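Local coordinates for uncharacterized protein (Exiguobacterium sibiricum, PDB 3B77), which is of unknown function but folds in part as a bacterial pleckstrin homology domain, followed by a region that probably mediates oligomerisation, at residues G5-P10 against L108-D113; V88-E93 against K116-I121. One frame throughout, in Å; residues are numbered along the deposited sequence.

Interaction 1: G5-P10 against L108-D113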
loop_
_atom_site.group_PDB
_atom_site.type_symbol
_atom_site.label_atom_id
_atom_site.label_comp_id
_atom_site.label_asym_id
_atom_site.label_seq_id
_atom_site.Cartn_x
_atom_site.Cartn_y
_atom_site.Cartn_z
ATOM N N GLY A 5 -41.484 -52.932 11.337
ATOM C CA GLY A 5 -42.614 -52.109 10.912
ATOM C C GLY A 5 -43.413 -52.571 9.727
ATOM O O GLY A 5 -42.958 -53.390 8.951
ATOM N N GLN A 6 -44.613 -52.002 9.599
ATOM C CA GLN A 6 -45.549 -52.343 8.534
ATOM C C GLN A 6 -45.853 -51.132 7.664
ATOM O O GLN A 6 -46.200 -50.073 8.167
ATOM C CB GLN A 6 -46.884 -52.850 9.118
ATOM C CG GLN A 6 -46.802 -54.049 10.090
ATOM C CD GLN A 6 -46.401 -55.344 9.428
ATOM O OE1 GLN A 6 -46.881 -55.686 8.355
ATOM N NE2 GLN A 6 -45.519 -56.083 10.078
ATOM N N VAL A 7 -45.744 -51.306 6.356
ATOM C CA VAL A 7 -46.170 -50.290 5.423
ATOM C C VAL A 7 -47.689 -50.247 5.464
ATOM O O VAL A 7 -48.355 -51.269 5.248
ATOM C CB VAL A 7 -45.697 -50.601 3.997
ATOM C CG1 VAL A 7 -46.217 -49.553 3.018
ATOM C CG2 VAL A 7 -44.171 -50.687 3.952
ATOM N N ILE A 8 -48.236 -49.074 5.770
ATOM C CA ILE A 8 -49.673 -48.899 5.867
ATOM C C ILE A 8 -50.237 -48.546 4.491
ATOM O O ILE A 8 -49.613 -47.827 3.725
ATOM C CB ILE A 8 -50.022 -47.783 6.869
ATOM C CG1 ILE A 8 -49.364 -48.024 8.248
ATOM C CG2 ILE A 8 -51.513 -47.609 6.974
ATOM C CD1 ILE A 8 -49.603 -49.376 8.870
ATOM N N HIS A 9 -51.423 -49.052 4.191
ATOM C CA HIS A 9 -52.107 -48.772 2.943
ATOM C C HIS A 9 -52.744 -47.377 3.049
ATOM O O HIS A 9 -53.211 -47.001 4.111
ATOM C CB HIS A 9 -53.189 -49.836 2.715
ATOM C CG HIS A 9 -53.810 -49.794 1.355
ATOM N ND1 HIS A 9 -54.866 -48.966 1.043
ATOM C CD2 HIS A 9 -53.531 -50.483 0.226
ATOM C CE1 HIS A 9 -55.200 -49.136 -0.222
ATOM N NE2 HIS A 9 -54.408 -50.054 -0.741
ATOM N N PRO A 10 -52.733 -46.594 1.962
ATOM C CA PRO A 10 -53.368 -45.273 1.875
ATOM C C PRO A 10 -54.770 -45.124 2.469
ATOM O O PRO A 10 -55.117 -44.048 2.959
ATOM C CB PRO A 10 -53.435 -45.025 0.372
ATOM C CG PRO A 10 -52.278 -45.755 -0.178
ATOM C CD PRO A 10 -52.009 -46.921 0.724
ATOM N N LEU A 108 -41.542 -55.675 0.683
ATOM C CA LEU A 108 -40.340 -55.187 -0.018
ATOM C C LEU A 108 -40.672 -54.334 -1.228
ATOM O O LEU A 108 -40.019 -53.322 -1.458
ATOM C CB LEU A 108 -39.467 -56.372 -0.470
ATOM C CG LEU A 108 -38.081 -56.138 -1.117
ATOM C CD1 LEU A 108 -37.311 -57.457 -1.080
ATOM C CD2 LEU A 108 -38.098 -55.585 -2.566
ATOM N N GLU A 109 -41.675 -54.757 -2.001
ATOM C CA GLU A 109 -42.078 -54.038 -3.204
ATOM C C GLU A 109 -42.299 -52.558 -2.889
ATOM O O GLU A 109 -41.975 -51.700 -3.682
ATOM C CB GLU A 109 -43.339 -54.667 -3.819
ATOM N N HIS A 110 -42.812 -52.267 -1.705
ATOM C CA HIS A 110 -43.153 -50.902 -1.319
ATOM C C HIS A 110 -41.976 -50.130 -0.747
ATOM O O HIS A 110 -41.794 -48.955 -1.057
ATOM C CB HIS A 110 -44.283 -50.922 -0.287
ATOM C CG HIS A 110 -45.539 -51.541 -0.795
ATOM N ND1 HIS A 110 -45.932 -52.817 -0.453
ATOM C CD2 HIS A 110 -46.475 -51.070 -1.648
ATOM C CE1 HIS A 110 -47.063 -53.098 -1.068
ATOM N NE2 HIS A 110 -47.413 -52.055 -1.799
ATOM N N VAL A 111 -41.197 -50.793 0.105
ATOM C CA VAL A 111 -40.008 -50.182 0.682
ATOM C C VAL A 111 -38.998 -49.830 -0.414
ATOM O O VAL A 111 -38.302 -48.816 -0.320
ATOM C CB VAL A 111 -39.312 -51.081 1.746
ATOM C CG1 VAL A 111 -38.261 -50.273 2.500
ATOM C CG2 VAL A 111 -40.308 -51.638 2.743
ATOM N N LYS A 112 -38.921 -50.653 -1.456
ATOM C CA LYS A 112 -38.018 -50.369 -2.554
ATOM C C LYS A 112 -38.482 -49.100 -3.255
ATOM O O LYS A 112 -37.661 -48.373 -3.767
ATOM C CB LYS A 112 -37.914 -51.539 -3.566
ATOM C CG LYS A 112 -38.772 -51.341 -4.857
ATOM C CD LYS A 112 -38.725 -52.533 -5.820
ATOM C CE LYS A 112 -39.468 -52.217 -7.158
ATOM N NZ LYS A 112 -40.834 -51.583 -6.988
ATOM N N ASP A 113 -39.782 -48.838 -3.309
ATOM C CA ASP A 113 -40.254 -47.592 -3.916
ATOM C C ASP A 113 -39.875 -46.368 -3.074
ATOM O O ASP A 113 -39.621 -45.307 -3.614
ATOM C CB ASP A 113 -41.777 -47.609 -4.152
ATOM C CG ASP A 113 -42.208 -48.606 -5.232
ATOM O OD1 ASP A 113 -41.327 -49.096 -6.009
ATOM O OD2 ASP A 113 -43.449 -48.868 -5.303
#
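The imidazole of His110 is approached obliquely by Val7 CG1, neither squarely over a face nor squarely at the rim. The closest touch is on the carbon carrying the ring: Val7 CG1 lies 4.1 Å from His110 CB. The other flat group here, the His9 ring, carries Pro10 CD on one face, 3.4 Å above the plane and displaced toward the rim; its ND1 is bonded to the backbone N of Asp11. Val7 splits its two methyls between neighbouring helix residues. CG1 stands opposite the backbone N (chi1 177°) and goes to His110, while CG2, beside that N, reaches Val111 CG2 at 4.2 Å. The contact is therefore purely apolar and small, burying 101 Å² in all. Val111 is its buried member, and His110 stays exposed. On the helix itself, Lys112 NZ forms a salt bridge of 2.7 Å with Asp113 OD1, entering on the syn side but 30° out of the carboxylate plane. Val7 and His110 share Phe32 of strand 30-35 as a neighbour, as Val7 and Val111 share Val103 of strand 97-104. Gly5 bonds to the backbone of Asp102 and Asp104, and Gln6 to that of Lys35, joining both sheets. A helix following the last strand after a short turn and closing one end of two bent antiparallel sheets is characteristic of the pleckstrin homology fold.

Interaction 2: V88-E93 against K116-I121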
loop_
_atom_site.group_PDB
_atom_site.type_symbol
_atom_site.label_atom_id
_atom_site.label_comp_id
_atom_site.label_asym_id
_atom_site.label_seq_id
_atom_site.Cartn_x
_atom_site.Cartn_y
_atom_site.Cartn_z
ATOM N N VAL A 88 -36.522 -55.995 5.944
ATOM C CA VAL A 88 -35.649 -55.236 5.053
ATOM C C VAL A 88 -35.386 -53.924 5.801
ATOM O O VAL A 88 -36.247 -53.443 6.515
ATOM C CB VAL A 88 -36.303 -54.993 3.663
ATOM C CG1 VAL A 88 -36.545 -56.296 2.965
ATOM C CG2 VAL A 88 -37.613 -54.214 3.766
ATOM N N GLU A 89 -34.194 -53.359 5.670
ATOM C CA GLU A 89 -33.838 -52.141 6.393
ATOM C C GLU A 89 -33.551 -51.012 5.424
ATOM O O GLU A 89 -32.771 -51.175 4.496
ATOM C CB GLU A 89 -32.612 -52.396 7.273
ATOM C CG GLU A 89 -32.147 -51.186 8.085
ATOM C CD GLU A 89 -30.666 -51.241 8.500
ATOM O OE1 GLU A 89 -29.776 -51.242 7.620
ATOM O OE2 GLU A 89 -30.387 -51.236 9.713
ATOM N N ILE A 90 -34.196 -49.866 5.643
ATOM C CA ILE A 90 -33.949 -48.639 4.873
ATOM C C ILE A 90 -33.275 -47.646 5.803
ATOM O O ILE A 90 -33.641 -47.511 6.969
ATOM C CB ILE A 90 -35.237 -48.040 4.265
ATOM C CG1 ILE A 90 -34.899 -46.880 3.319
ATOM C CG2 ILE A 90 -36.198 -47.617 5.351
ATOM C CD1 ILE A 90 -36.077 -46.413 2.484
ATOM N N LYS A 91 -32.242 -46.991 5.293
ATOM C CA LYS A 91 -31.504 -46.017 6.058
ATOM C C LYS A 91 -31.371 -44.706 5.300
ATOM O O LYS A 91 -31.434 -44.665 4.077
ATOM C CB LYS A 91 -30.094 -46.512 6.362
ATOM C CG LYS A 91 -29.967 -47.822 7.120
ATOM C CD LYS A 91 -28.501 -48.339 7.087
ATOM C CE LYS A 91 -27.497 -47.345 7.737
ATOM N NZ LYS A 91 -26.051 -47.789 7.679
ATOM N N PHE A 92 -31.187 -43.640 6.069
ATOM C CA PHE A 92 -30.909 -42.303 5.556
ATOM C C PHE A 92 -30.590 -41.382 6.713
ATOM O O PHE A 92 -30.710 -41.752 7.881
ATOM C CB PHE A 92 -32.068 -41.731 4.737
ATOM C CG PHE A 92 -33.359 -41.683 5.475
ATOM C CD1 PHE A 92 -34.217 -42.775 5.472
ATOM C CD2 PHE A 92 -33.729 -40.542 6.175
ATOM C CE1 PHE A 92 -35.397 -42.722 6.157
ATOM C CE2 PHE A 92 -34.907 -40.472 6.855
ATOM C CZ PHE A 92 -35.743 -41.553 6.861
ATOM N N GLU A 93 -30.148 -40.187 6.356
ATOM C CA GLU A 93 -29.864 -39.142 7.300
ATOM C C GLU A 93 -30.660 -37.934 6.870
ATOM O O GLU A 93 -30.636 -37.540 5.703
ATOM C CB GLU A 93 -28.370 -38.830 7.319
ATOM C CG GLU A 93 -27.508 -40.028 7.777
ATOM C CD GLU A 93 -26.023 -39.725 7.876
ATOM O OE1 GLU A 93 -25.622 -38.537 7.732
ATOM O OE2 GLU A 93 -25.266 -40.704 8.108
ATOM N N LYS A 116 -36.204 -45.572 -3.682
ATOM C CA LYS A 116 -36.031 -44.793 -4.906
ATOM C C LYS A 116 -36.394 -43.339 -4.711
ATOM O O LYS A 116 -35.650 -42.477 -5.132
ATOM C CB LYS A 116 -36.847 -45.373 -6.065
ATOM C CG LYS A 116 -36.409 -46.766 -6.575
ATOM C CD LYS A 116 -37.259 -47.136 -7.816
ATOM C CE LYS A 116 -37.200 -48.589 -8.233
ATOM N NZ LYS A 116 -37.997 -48.829 -9.517
ATOM N N ALA A 117 -37.531 -43.080 -4.074
ATOM C CA ALA A 117 -38.029 -41.702 -3.827
ATOM C C ALA A 117 -37.031 -40.857 -3.042
ATOM O O ALA A 117 -36.667 -39.760 -3.468
ATOM C CB ALA A 117 -39.390 -41.729 -3.080
ATOM N N LEU A 118 -36.588 -41.387 -1.904
ATOM C CA LEU A 118 -35.624 -40.701 -1.038
ATOM C C LEU A 118 -34.296 -40.413 -1.755
ATOM O O LEU A 118 -33.715 -39.320 -1.627
ATOM C CB LEU A 118 -35.386 -41.527 0.226
ATOM C CG LEU A 118 -36.582 -41.598 1.179
ATOM C CD1 LEU A 118 -36.234 -42.417 2.436
ATOM C CD2 LEU A 118 -37.042 -40.163 1.535
ATOM N N LEU A 119 -33.842 -41.384 -2.537
ATOM C CA LEU A 119 -32.620 -41.280 -3.347
ATOM C C LEU A 119 -32.743 -40.093 -4.342
ATOM O O LEU A 119 -31.826 -39.302 -4.525
ATOM C CB LEU A 119 -32.453 -42.614 -4.082
ATOM C CG LEU A 119 -31.157 -43.354 -4.386
ATOM C CD1 LEU A 119 -30.232 -43.516 -3.183
ATOM C CD2 LEU A 119 -31.571 -44.750 -4.923
ATOM N N ALA A 120 -33.910 -39.968 -4.953
ATOM C CA ALA A 120 -34.198 -38.909 -5.896
ATOM C C ALA A 120 -34.268 -37.555 -5.189
ATOM O O ALA A 120 -33.762 -36.554 -5.699
ATOM C CB ALA A 120 -35.506 -39.214 -6.600
ATOM N N ILE A 121 -34.876 -37.528 -4.007
ATOM C CA ILE A 121 -34.949 -36.285 -3.206
ATOM C C ILE A 121 -33.540 -35.835 -2.812
ATOM O O ILE A 121 -33.184 -34.689 -3.021
ATOM C CB ILE A 121 -35.832 -36.466 -1.925
ATOM C CG1 ILE A 121 -37.290 -36.754 -2.308
ATOM C CG2 ILE A 121 -35.777 -35.214 -1.024
ATOM C CD1 ILE A 121 -38.153 -37.137 -1.114
#
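Leu118 meets Ile90 and Phe92 through a single methyl, and all of the contact is apolar. Leu118 CD1 lies 3.7 Å from Phe92 CD1 and 3.8 Å from Phe92 CE1, so it spans one side bond of the ring, which it approaches at a slant. The same methyl is 4.0 Å from Ile90 CD1, and there the two side chains run roughly perpendicular to each other. Both aliphatic chains are stretched out to achieve this: CD1 of Leu118 is anti to its CA (chi2 -178°), and Ile90 likewise has CD1 anti to CA (chi2 169°), so terminal methyls meet well away from either backbone. Phe92 instead stands its ring between its own backbone N and carbonyl carbon (chi1 56°), which turns its CD1-CE1 side to the Leu118 methyl. Two residues apart on the strand, Ile90 and Phe92 both send CB toward the helix, and all three touching residues are buried.

Aromatic packing extends this patch: the Phe92 ring meets that of Tyr99 with nearly parallel planes, and Tyr187 of helix 184-191 rests on Leu118. Ile73 adds an aliphatic neighbour to the leucine from strand 73-79.

Polar interactions lie around it. Glu89 OE2 is hydrogen-bonded to Ser100 OG on the adjoining strand, whereas Lys116 NZ makes a weak bond to Val22 O of the second subunit. Backbone bonds of Ile90 to Ile101 and of Phe92 to Tyr99 fasten the strand to 97-104, while Lys91 is bonded to Met77 on the other flank. The domain's C-terminal helix, here the start of helix 108-146, laying a leucine on the middle strand of a three-stranded antiparallel sheet is the hydrophobic core packing expected of a pleckstrin homology domain.

Both contacts draw on helix 108-146, interaction 1 on its first turns and interaction 2 further along, and their centres are 12 Å apart. Along the chain the segments alternate: 5-10, 88-93, 108-113, 116-121. The helix thus packs against short strand 6-7, which pairs with strand 30-35 at the edge of one sheet, and against the middle strand 87-94 of the other. The two contacts touch through Val111, whose CG2 lies 3.9 Å from Val88 CG2 and whose CG1 packs on Ile90 CB. All four segments belong to the pleckstrin homology region, and other residues of both helix segments (Leu108, Lys112, Lys116 and Leu119) touch the second subunit, so the helix faces both its own domain and a neighbouring copy.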